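Local structure of metallophosphoesterase (Clostridium thermocellum, 4J6O) at residues N5-E10 and S142-D147; H11-I16 and R237-E242; A156-E161 and G168-F173. The protein probably removes 2',3' phosphate ends from broken RNA, as the manganese-binding, calcineurin-like phosphatase domain of the bacterial Pnkp-Hen1 repair system. One frame throughout, in Å; residues are numbered along the deposited sequence. Where two conformers were deposited one is given.

Contact 1 (N5-E10 and S142-D147); sequences NNKKDE and SHYVLD
Both backbone groups of Val-145 are engaged by segment 5-10: its N donates to Asn-5 O at 2.8 Å with an N-H...O angle of 165°, and its O receives Lys-7 N, also at 2.8 Å. Bonding one residue to the two neighbours of Asn-6 is the signature of a parallel bridge, here between Asn-6 and Val-145. Farther on, Asp-147 N reaches Glu-10 O through a bent, weak bond. Tyr-144 CA and Leu-146 CA add CA-H...O contacts to Asn-5 O and Lys-7 O.

Within segment 5-10, Lys-8 N meets Asn-6 OD1 at 3.1 Å in the carbonyl plane. This Asx turn is followed by the type I turn from Lys-7 to Glu-10, and together they bend the chain off the strand.

The flat side chains stack. The amide plane of Asn-5 and the imidazole plane of His-143 are 20° apart, and Asn-5 CB sits over one ring face, 4.0 Å from the His-143 centroid. In Asn-5, CG falls between backbone N and C (chi1 60°), as it does in His-143, and the two groups run side by side. Ser-142 OG, 2.9 Å from His-143 ND1 in the ring plane, and Gly-164 N at NE2 fix the ring's rotation.

Apolar contact completes the interface. Lys-7 CG approaches Tyr-144 CD1 obliquely at 3.4 Å, and Leu-146 CD2 touches both Lys-7 CB (3.9 Å) and Glu-10 CB.

The buried His-143 O has no polar partner. The chemistry implies an edge strand with few backbone bonds, to which His-143, held at both ring nitrogens, offers a face of set orientation for Asn-5.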
loop_
_atom_site.group_PDB
_atom_site.type_symbol
_atom_site.label_atom_id
_atom_site.label_comp_id
_atom_site.label_asym_id
_atom_site.label_seq_id
_atom_site.Cartn_x
_atom_site.Cartn_y
_atom_site.Cartn_z
ATOM N N ASN A 5 11.516 10.933 -3.942
ATOM C CA ASN A 5 10.891 9.920 -4.780
ATOM C C ASN A 5 11.857 9.241 -5.763
ATOM O O ASN A 5 11.552 8.207 -6.348
ATOM C CB ASN A 5 9.638 10.455 -5.462
ATOM C CG ASN A 5 9.927 11.619 -6.345
ATOM O OD1 ASN A 5 10.666 11.488 -7.327
ATOM N ND2 ASN A 5 9.361 12.782 -6.005
ATOM N N ASN A 6 13.056 9.780 -5.904
ATOM C CA ASN A 6 13.992 9.208 -6.851
ATOM C C ASN A 6 14.751 7.969 -6.310
ATOM O O ASN A 6 15.613 8.070 -5.455
ATOM C CB ASN A 6 14.949 10.311 -7.293
ATOM C CG ASN A 6 15.771 9.910 -8.472
ATOM O OD1 ASN A 6 16.100 8.739 -8.622
ATOM N ND2 ASN A 6 16.116 10.870 -9.324
ATOM N N LYS A 7 14.409 6.786 -6.809
ATOM C CA LYS A 7 15.113 5.560 -6.413
ATOM C C LYS A 7 15.526 4.842 -7.677
ATOM O O LYS A 7 15.443 3.613 -7.756
ATOM C CB LYS A 7 14.201 4.641 -5.604
ATOM C CG LYS A 7 13.911 5.130 -4.197
ATOM C CD LYS A 7 15.081 4.859 -3.253
ATOM C CE LYS A 7 14.587 4.762 -1.808
ATOM N NZ LYS A 7 15.731 4.586 -0.877
ATOM N N LYS A 8 15.901 5.619 -8.681
ATOM C CA LYS A 8 16.271 5.072 -9.975
ATOM C C LYS A 8 17.459 4.108 -9.918
ATOM O O LYS A 8 17.620 3.262 -10.810
ATOM C CB LYS A 8 16.497 6.190 -10.969
ATOM C CG LYS A 8 15.218 6.903 -11.359
ATOM C CD LYS A 8 15.554 7.990 -12.376
ATOM C CE LYS A 8 14.340 8.782 -12.779
ATOM N NZ LYS A 8 14.732 9.910 -13.682
ATOM N N ASP A 9 18.258 4.187 -8.855
ATOM C CA ASP A 9 19.386 3.271 -8.682
ATOM C C ASP A 9 18.980 1.915 -8.085
ATOM O O ASP A 9 19.824 1.013 -7.909
ATOM C CB ASP A 9 20.486 3.923 -7.843
ATOM C CG ASP A 9 19.950 4.638 -6.610
ATOM O OD1 ASP A 9 18.720 4.669 -6.366
ATOM O OD2 ASP A 9 20.792 5.194 -5.882
ATOM N N GLU A 10 17.700 1.770 -7.792
ATOM C CA GLU A 10 17.158 0.525 -7.260
ATOM C C GLU A 10 16.557 -0.309 -8.391
ATOM O O GLU A 10 15.534 0.071 -8.998
ATOM C CB GLU A 10 16.119 0.821 -6.181
ATOM C CG GLU A 10 16.694 1.419 -4.898
ATOM C CD GLU A 10 17.382 0.377 -4.005
ATOM O OE1 GLU A 10 16.920 -0.799 -3.946
ATOM O OE2 GLU A 10 18.394 0.747 -3.364
ATOM N N SER A 142 5.580 9.844 -1.097
ATOM C CA SER A 142 4.342 9.696 -1.899
ATOM C C SER A 142 4.387 8.594 -2.966
ATOM O O SER A 142 3.422 7.838 -3.141
ATOM C CB SER A 142 3.974 11.047 -2.533
ATOM O OG SER A 142 4.871 11.370 -3.579
ATOM N N HIS A 143 5.519 8.488 -3.644
ATOM C CA HIS A 143 5.689 7.443 -4.660
ATOM C C HIS A 143 7.164 7.286 -4.891
ATOM O O HIS A 143 7.957 8.079 -4.437
ATOM C CB HIS A 143 5.005 7.828 -5.972
ATOM C CG HIS A 143 5.613 9.032 -6.663
ATOM N ND1 HIS A 143 5.510 10.325 -6.165
ATOM C CD2 HIS A 143 6.302 9.126 -7.829
ATOM C CE1 HIS A 143 6.083 11.160 -7.021
ATOM N NE2 HIS A 143 6.594 10.466 -8.023
ATOM N N TYR A 144 7.532 6.214 -5.589
ATOM C CA TYR A 144 8.933 6.043 -5.931
ATOM C C TYR A 144 9.050 5.834 -7.420
ATOM O O TYR A 144 8.216 5.172 -8.021
ATOM C CB TYR A 144 9.537 4.840 -5.229
ATOM C CG TYR A 144 9.774 5.010 -3.765
ATOM C CD1 TYR A 144 10.745 5.885 -3.304
ATOM C CD2 TYR A 144 9.053 4.294 -2.836
ATOM C CE1 TYR A 144 11.000 6.025 -1.954
ATOM C CE2 TYR A 144 9.299 4.415 -1.478
ATOM C CZ TYR A 144 10.302 5.285 -1.040
ATOM O OH TYR A 144 10.573 5.466 0.305
ATOM N N VAL A 145 10.041 6.490 -8.019
ATOM C CA VAL A 145 10.455 6.170 -9.388
ATOM C C VAL A 145 11.681 5.285 -9.262
ATOM O O VAL A 145 12.728 5.703 -8.727
ATOM C CB VAL A 145 10.777 7.465 -10.198
ATOM C CG1 VAL A 145 11.058 7.126 -11.642
ATOM C CG2 VAL A 145 9.569 8.465 -10.102
ATOM N N LEU A 146 11.584 4.074 -9.800
ATOM C CA LEU A 146 12.628 3.088 -9.591
ATOM C C LEU A 146 13.216 2.607 -10.916
ATOM O O LEU A 146 12.651 2.873 -11.987
ATOM C CB LEU A 146 12.004 1.874 -8.905
ATOM C CG LEU A 146 11.399 2.186 -7.548
ATOM C CD1 LEU A 146 9.983 1.602 -7.466
ATOM C CD2 LEU A 146 12.199 1.438 -6.542
ATOM N N ASP A 147 14.367 1.927 -10.815
ATOM C CA ASP A 147 14.942 1.154 -11.925
ATOM C C ASP A 147 15.042 1.972 -13.202
ATOM O O ASP A 147 14.373 1.685 -14.211
ATOM C CB ASP A 147 14.117 -0.108 -12.186
ATOM C CG ASP A 147 14.816 -1.037 -13.161
ATOM O OD1 ASP A 147 16.079 -0.974 -13.210
ATOM O OD2 ASP A 147 14.115 -1.778 -13.875
#

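Contact 2 (H11-I16 and R237-E242); sequences HGPFDI and RYPERE
Asp-15 and Arg-237 face each other as a non-hydrogen-bonded antiparallel pair, and their side chains run alongside one another on the same face of the sheet. In both, CG stands beside the backbone N and anti to the carbonyl carbon. The arginine chain then continues straight at chi2 and folds at chi3 (71°), which brings NE to 3.4 Å from Asp-15 OD1 in a long salt bridge and leaves the carboxylate and guanidinium planes 20° apart. Asp-15 OD1 also lies 3.4 Å from Arg-237 CG, so the carboxylate rests along the aliphatic stem as well as the charged end. A water links the other ends, donating to Asp-15 OD2 at 3.0 Å and accepting from Arg-237 NH2 at 2.8 Å. Arg-237 NH1 turns to Glu-242 OE1, which lies in the guanidinium plane but is itself met from above the carboxylate plane. Asp-15 OD2 has further partners in Arg-58 and Tyr-36.

The opposite face carries Phe-14 and Tyr-238, a hydrogen-bonded pair whose N and O groups exchange two bonds of 2.8 Å between Phe-14 N and Tyr-238 O and between Tyr-238 N and Phe-14 O. Tyr-238 CG is anti to its backbone N (chi1 -179°), whereas Phe-14 CG stands beside its own. The side chains lie side by side, with Tyr-238 CD1 at the edge of the Phe-14 ring, 3.7 Å from Phe-14 CD2. Gly-12 CA covers one face of the Phe-14 ring near its centre.

Just outside the paired residues, Pro-13 precedes one strand and Pro-239 follows the other, each after a cis peptide bond. Arg-241 and Glu-242 face Arg-237 in a G1 bulge that begins the returning strand.

Taken together, the charged face is a network in which the guanidinium is shared between two acids and the water bridges Asp-15 and Arg-237 beside their direct salt bridge, while the other face is aromatic and apolar.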
loop_
_atom_site.group_PDB
_atom_site.type_symbol
_atom_site.label_atom_id
_atom_site.label_comp_id
_atom_site.label_asym_id
_atom_site.label_seq_id
_atom_site.Cartn_x
_atom_site.Cartn_y
_atom_site.Cartn_z
ATOM N N HIS A 11 17.176 -1.458 -8.673
ATOM C CA HIS A 11 16.771 -2.194 -9.865
ATOM C C HIS A 11 15.932 -3.431 -9.559
ATOM O O HIS A 11 15.346 -4.000 -10.462
ATOM C CB HIS A 11 17.999 -2.522 -10.732
ATOM C CG HIS A 11 18.826 -1.315 -11.065
ATOM N ND1 HIS A 11 18.425 -0.373 -11.987
ATOM C CD2 HIS A 11 20.001 -0.870 -10.558
ATOM C CE1 HIS A 11 19.336 0.586 -12.058
ATOM N NE2 HIS A 11 20.304 0.309 -11.202
ATOM N N GLY A 12 15.850 -3.809 -8.282
ATOM C CA GLY A 12 15.068 -4.955 -7.869
ATOM C C GLY A 12 15.927 -6.180 -8.088
ATOM O O GLY A 12 17.142 -6.046 -8.150
ATOM N N PRO A 13 15.306 -7.345 -8.281
ATOM C CA PRO A 13 13.851 -7.555 -8.422
ATOM C C PRO A 13 12.971 -7.097 -7.265
ATOM O O PRO A 13 13.462 -7.043 -6.137
ATOM C CB PRO A 13 13.726 -9.083 -8.467
ATOM C CG PRO A 13 15.029 -9.523 -9.079
ATOM C CD PRO A 13 16.060 -8.591 -8.485
ATOM N N PHE A 14 11.695 -6.826 -7.549
ATOM C CA PHE A 14 10.773 -6.365 -6.497
ATOM C C PHE A 14 9.547 -7.229 -6.526
ATOM O O PHE A 14 9.156 -7.731 -7.575
ATOM C CB PHE A 14 10.267 -4.940 -6.781
ATOM C CG PHE A 14 11.346 -3.923 -6.876
ATOM C CD1 PHE A 14 12.067 -3.570 -5.761
ATOM C CD2 PHE A 14 11.632 -3.303 -8.098
ATOM C CE1 PHE A 14 13.054 -2.604 -5.844
ATOM C CE2 PHE A 14 12.586 -2.318 -8.184
ATOM C CZ PHE A 14 13.332 -1.982 -7.078
ATOM N N ASP A 15 8.936 -7.411 -5.360
ATOM C CA ASP A 15 7.613 -8.013 -5.288
ATOM C C ASP A 15 6.727 -6.964 -4.692
ATOM O O ASP A 15 6.993 -6.470 -3.585
ATOM C CB ASP A 15 7.674 -9.277 -4.447
ATOM C CG ASP A 15 8.557 -10.325 -5.099
ATOM O OD1 ASP A 15 8.345 -10.618 -6.282
ATOM O OD2 ASP A 15 9.467 -10.819 -4.421
ATOM N N ILE A 16 5.762 -6.549 -5.497
ATOM C CA ILE A 16 4.964 -5.342 -5.199
ATOM C C ILE A 16 3.598 -5.785 -4.695
ATOM O O ILE A 16 2.936 -6.591 -5.351
ATOM C CB ILE A 16 4.801 -4.476 -6.465
ATOM C CG1 ILE A 16 6.173 -4.162 -7.085
ATOM C CG2 ILE A 16 4.050 -3.166 -6.110
ATOM C CD1 ILE A 16 6.075 -3.518 -8.434
ATOM N N ARG A 237 5.396 -9.414 -9.501
ATOM C CA ARG A 237 6.825 -9.636 -9.468
ATOM C C ARG A 237 7.433 -8.867 -10.632
ATOM O O ARG A 237 6.971 -8.947 -11.766
ATOM C CB ARG A 237 7.119 -11.141 -9.608
ATOM C CG ARG A 237 6.324 -11.925 -8.637
ATOM C CD ARG A 237 6.775 -13.385 -8.587
ATOM N NE ARG A 237 8.066 -13.574 -7.953
ATOM C CZ ARG A 237 9.101 -14.195 -8.557
ATOM N NH1 ARG A 237 9.029 -14.636 -9.818
ATOM N NH2 ARG A 237 10.238 -14.368 -7.910
ATOM N N TYR A 238 8.397 -8.032 -10.300
ATOM C CA TYR A 238 9.103 -7.186 -11.251
ATOM C C TYR A 238 10.589 -7.535 -11.251
ATOM O O TYR A 238 11.189 -7.602 -10.192
ATOM C CB TYR A 238 8.939 -5.732 -10.798
ATOM C CG TYR A 238 9.603 -4.742 -11.729
ATOM C CD1 TYR A 238 10.930 -4.431 -11.569
ATOM C CD2 TYR A 238 8.896 -4.143 -12.776
ATOM C CE1 TYR A 238 11.556 -3.532 -12.436
ATOM C CE2 TYR A 238 9.505 -3.229 -13.634
ATOM C CZ TYR A 238 10.851 -2.956 -13.463
ATOM O OH TYR A 238 11.495 -2.061 -14.306
ATOM N N PRO A 239 11.213 -7.680 -12.445
ATOM C CA PRO A 239 10.710 -7.378 -13.787
ATOM C C PRO A 239 10.043 -8.528 -14.492
ATOM O O PRO A 239 9.720 -8.341 -15.682
ATOM C CB PRO A 239 11.980 -6.989 -14.550
ATOM C CG PRO A 239 13.000 -7.889 -13.927
ATOM C CD PRO A 239 12.666 -7.914 -12.448
ATOM N N GLU A 240 9.787 -9.638 -13.798
ATOM C CA GLU A 240 9.110 -10.772 -14.408
ATOM C C GLU A 240 7.709 -10.481 -14.915
ATOM O O GLU A 240 7.198 -11.188 -15.786
ATOM C CB GLU A 240 9.092 -11.958 -13.436
ATOM C CG GLU A 240 10.463 -12.417 -13.020
ATOM C CD GLU A 240 11.028 -11.689 -11.833
ATOM O OE1 GLU A 240 10.436 -10.664 -11.397
ATOM O OE2 GLU A 240 12.092 -12.111 -11.329
ATOM N N ARG A 241 7.064 -9.440 -14.348
ATOM C CA ARG A 241 5.703 -9.115 -14.737
ATOM C C ARG A 241 4.807 -10.345 -14.557
ATOM O O ARG A 241 4.013 -10.692 -15.427
ATOM C CB ARG A 241 5.654 -8.493 -16.144
ATOM C CG ARG A 241 6.583 -7.259 -16.219
ATOM C CD ARG A 241 6.254 -6.316 -17.315
ATOM N NE ARG A 241 7.281 -5.295 -17.415
ATOM C CZ ARG A 241 7.119 -4.154 -18.063
ATOM N NH1 ARG A 241 8.123 -3.291 -18.128
ATOM N NH2 ARG A 241 5.962 -3.903 -18.676
ATOM N N GLU A 242 4.955 -10.966 -13.379
ATOM C CA GLU A 242 4.141 -12.125 -12.980
ATOM C C GLU A 242 3.257 -11.796 -11.803
ATOM O O GLU A 242 3.694 -11.115 -10.852
ATOM C CB GLU A 242 5.052 -13.239 -12.535
ATOM C CG GLU A 242 5.840 -13.807 -13.679
ATOM C CD GLU A 242 6.892 -14.803 -13.246
ATOM O OE1 GLU A 242 7.047 -15.037 -12.017
ATOM O OE2 GLU A 242 7.568 -15.346 -14.158
HETATM O O HOH W 1 9.329 -13.692 -5.348
#

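Contact 3 (A156-E161 and G168-F173); sequences AGMKEE and GKVREF
Val-170, in the first turn of helix 168-176, meets Met-158 first: Val-170 CG1 lies 3.6 Å from Met-158 SD, the two side chains crossing at about a right angle. Met-158 sets out away from the helix but is bent at both chi2 (56°) and chi3, and this hook brings its CE back to 3.5 Å from Val-170 O.

One turn later, Phe-173 makes the largest share of the contact. Its ring projects into the loop. Gly-157 O lies near the ring plane at the edge, 3.3 Å from Phe-173 CD1; this buried oxygen has no polar partner in the model. Lys-159 CG comes over one ring face, 4.1 Å from Phe-173 CZ, while its ammonium end goes on to a salt bridge with Glu-178. Met-158 SD stands obliquely to the ring, 4.9 Å from the Phe-173 centroid, a Met-aromatic contact. At the backbone, Phe-173 O touches Ala-156 CB at 3.4 Å, and Trp-194 meets the ring edge-to-face.

The arrangement is a strand-loop-helix connection of the calcineurin-like fold: a helix packed by a phenylalanine on the loop after strand 151-154, whose Ala-156 side chain lies about 9 Å from the manganese.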
loop_
_atom_site.group_PDB
_atom_site.type_symbol
_atom_site.label_atom_id
_atom_site.label_comp_id
_atom_site.label_asym_id
_atom_site.label_seq_id
_atom_site.Cartn_x
_atom_site.Cartn_y
_atom_site.Cartn_z
ATOM N N ALA A 156 -2.496 5.335 -5.253
ATOM C CA ALA A 156 -3.603 5.579 -6.181
ATOM C C ALA A 156 -3.167 5.684 -7.616
ATOM O O ALA A 156 -3.992 5.911 -8.498
ATOM C CB ALA A 156 -4.408 6.843 -5.752
ATOM N N GLY A 157 -1.885 5.506 -7.894
ATOM C CA GLY A 157 -1.345 5.731 -9.238
ATOM C C GLY A 157 -0.555 7.034 -9.335
ATOM O O GLY A 157 -0.428 7.762 -8.357
ATOM N N MET A 158 0.037 7.265 -10.488
ATOM C CA MET A 158 0.778 8.501 -10.703
ATOM C C MET A 158 0.795 8.783 -12.214
ATOM O O MET A 158 1.499 8.112 -12.987
ATOM C CB MET A 158 2.192 8.413 -10.115
ATOM C CG MET A 158 2.906 9.790 -10.026
ATOM S SD MET A 158 1.962 10.973 -9.100
ATOM C CE MET A 158 1.993 10.255 -7.445
ATOM N N LYS A 159 0.018 9.781 -12.639
ATOM C CA LYS A 159 0.018 10.139 -14.049
ATOM C C LYS A 159 1.386 10.705 -14.468
ATOM O O LYS A 159 2.156 11.153 -13.615
ATOM C CB LYS A 159 -1.116 11.120 -14.354
ATOM C CG LYS A 159 -1.049 12.390 -13.598
ATOM C CD LYS A 159 -2.139 13.332 -14.203
ATOM C CE LYS A 159 -2.436 14.539 -13.370
ATOM N NZ LYS A 159 -3.436 15.428 -14.069
ATOM N N GLU A 160 1.703 10.613 -15.768
ATOM C CA GLU A 160 3.046 10.908 -16.275
ATOM C C GLU A 160 3.641 12.238 -15.825
ATOM O O GLU A 160 4.790 12.289 -15.379
ATOM C CB GLU A 160 3.060 10.839 -17.797
ATOM C CG GLU A 160 4.430 11.126 -18.381
ATOM C CD GLU A 160 4.504 10.843 -19.857
ATOM O OE1 GLU A 160 3.466 10.481 -20.465
ATOM O OE2 GLU A 160 5.617 10.968 -20.406
ATOM N N GLU A 161 2.840 13.302 -15.947
ATOM C CA GLU A 161 3.250 14.672 -15.651
ATOM C C GLU A 161 3.775 14.841 -14.222
ATOM O O GLU A 161 4.558 15.740 -13.956
ATOM C CB GLU A 161 2.051 15.624 -15.901
ATOM C CG GLU A 161 2.252 17.093 -15.534
ATOM C CD GLU A 161 0.933 17.901 -15.482
ATOM O OE1 GLU A 161 -0.151 17.336 -15.769
ATOM O OE2 GLU A 161 0.991 19.118 -15.151
ATOM N N GLY A 168 3.075 19.203 -3.228
ATOM C CA GLY A 168 1.955 18.737 -2.393
ATOM C C GLY A 168 0.818 18.095 -3.196
ATOM O O GLY A 168 0.212 17.085 -2.796
ATOM N N LYS A 169 0.543 18.692 -4.349
ATOM C CA LYS A 169 -0.432 18.167 -5.304
ATOM C C LYS A 169 -0.079 16.783 -5.786
ATOM O O LYS A 169 -0.971 15.970 -5.976
ATOM C CB LYS A 169 -0.535 19.112 -6.503
ATOM C CG LYS A 169 -1.710 18.809 -7.431
ATOM C CD LYS A 169 -1.912 19.974 -8.423
ATOM C CE LYS A 169 -3.298 19.975 -9.111
ATOM N NZ LYS A 169 -3.500 21.247 -9.883
ATOM N N VAL A 170 1.207 16.476 -5.962
ATOM C CA VAL A 170 1.594 15.124 -6.364
ATOM C C VAL A 170 1.381 14.130 -5.236
ATOM O O VAL A 170 0.939 12.979 -5.484
ATOM C CB VAL A 170 3.056 15.091 -6.858
ATOM C CG1 VAL A 170 3.452 13.660 -7.258
ATOM C CG2 VAL A 170 3.212 16.025 -8.043
ATOM N N ARG A 171 1.614 14.550 -3.996
ATOM C CA ARG A 171 1.375 13.646 -2.896
ATOM C C ARG A 171 -0.141 13.384 -2.746
ATOM O O ARG A 171 -0.571 12.244 -2.533
ATOM C CB ARG A 171 1.988 14.175 -1.603
ATOM C CG ARG A 171 1.577 13.356 -0.427
ATOM C CD ARG A 171 2.049 13.944 0.890
ATOM N NE ARG A 171 2.236 12.884 1.888
ATOM C CZ ARG A 171 1.487 12.708 2.974
ATOM N NH1 ARG A 171 0.463 13.535 3.262
ATOM N NH2 ARG A 171 1.787 11.694 3.784
ATOM N N GLU A 172 -0.960 14.411 -2.956
ATOM C CA GLU A 172 -2.394 14.158 -2.892
ATOM C C GLU A 172 -2.857 13.169 -3.967
ATOM O O GLU A 172 -3.751 12.316 -3.730
ATOM C CB GLU A 172 -3.170 15.493 -3.029
ATOM C CG GLU A 172 -2.820 16.461 -1.964
ATOM C CD GLU A 172 -3.574 17.801 -2.131
ATOM O OE1 GLU A 172 -4.538 17.859 -2.937
ATOM O OE2 GLU A 172 -3.191 18.787 -1.462
ATOM N N PHE A 173 -2.265 13.280 -5.162
ATOM C CA PHE A 173 -2.583 12.325 -6.235
ATOM C C PHE A 173 -2.237 10.885 -5.808
ATOM O O PHE A 173 -3.057 9.984 -5.963
ATOM C CB PHE A 173 -1.858 12.685 -7.536
ATOM C CG PHE A 173 -2.383 11.937 -8.733
ATOM C CD1 PHE A 173 -1.999 10.616 -8.975
ATOM C CD2 PHE A 173 -3.308 12.506 -9.585
ATOM C CE1 PHE A 173 -2.514 9.920 -10.042
ATOM C CE2 PHE A 173 -3.846 11.793 -10.649
ATOM C CZ PHE A 173 -3.429 10.502 -10.902
#

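In the fold
The chain passes from segment 5-10 straight into 11-16, then contributes 142-147 to close contact 1, forms all of contact 3, and only at 237-242 closes contact 2, which thus encloses contact 3. Contact 1 edges the six-stranded sheet and contact 2 lies within the five-stranded one. Their centres are 14 Å apart and they touch: Asp-147 probably hydrogen-bonds Tyr-238 and His-11, and Leu-146 packs on Phe-14. Contact 3, also 14 Å from contact 1, meets it where His-143 packs on Val-170 and Met-158. Contacts 2 and 3, 22 Å apart, do not touch. Segment 142-147 thus ties the two facing sheets, layered as in calcineurin-like folds, to helix 168-176.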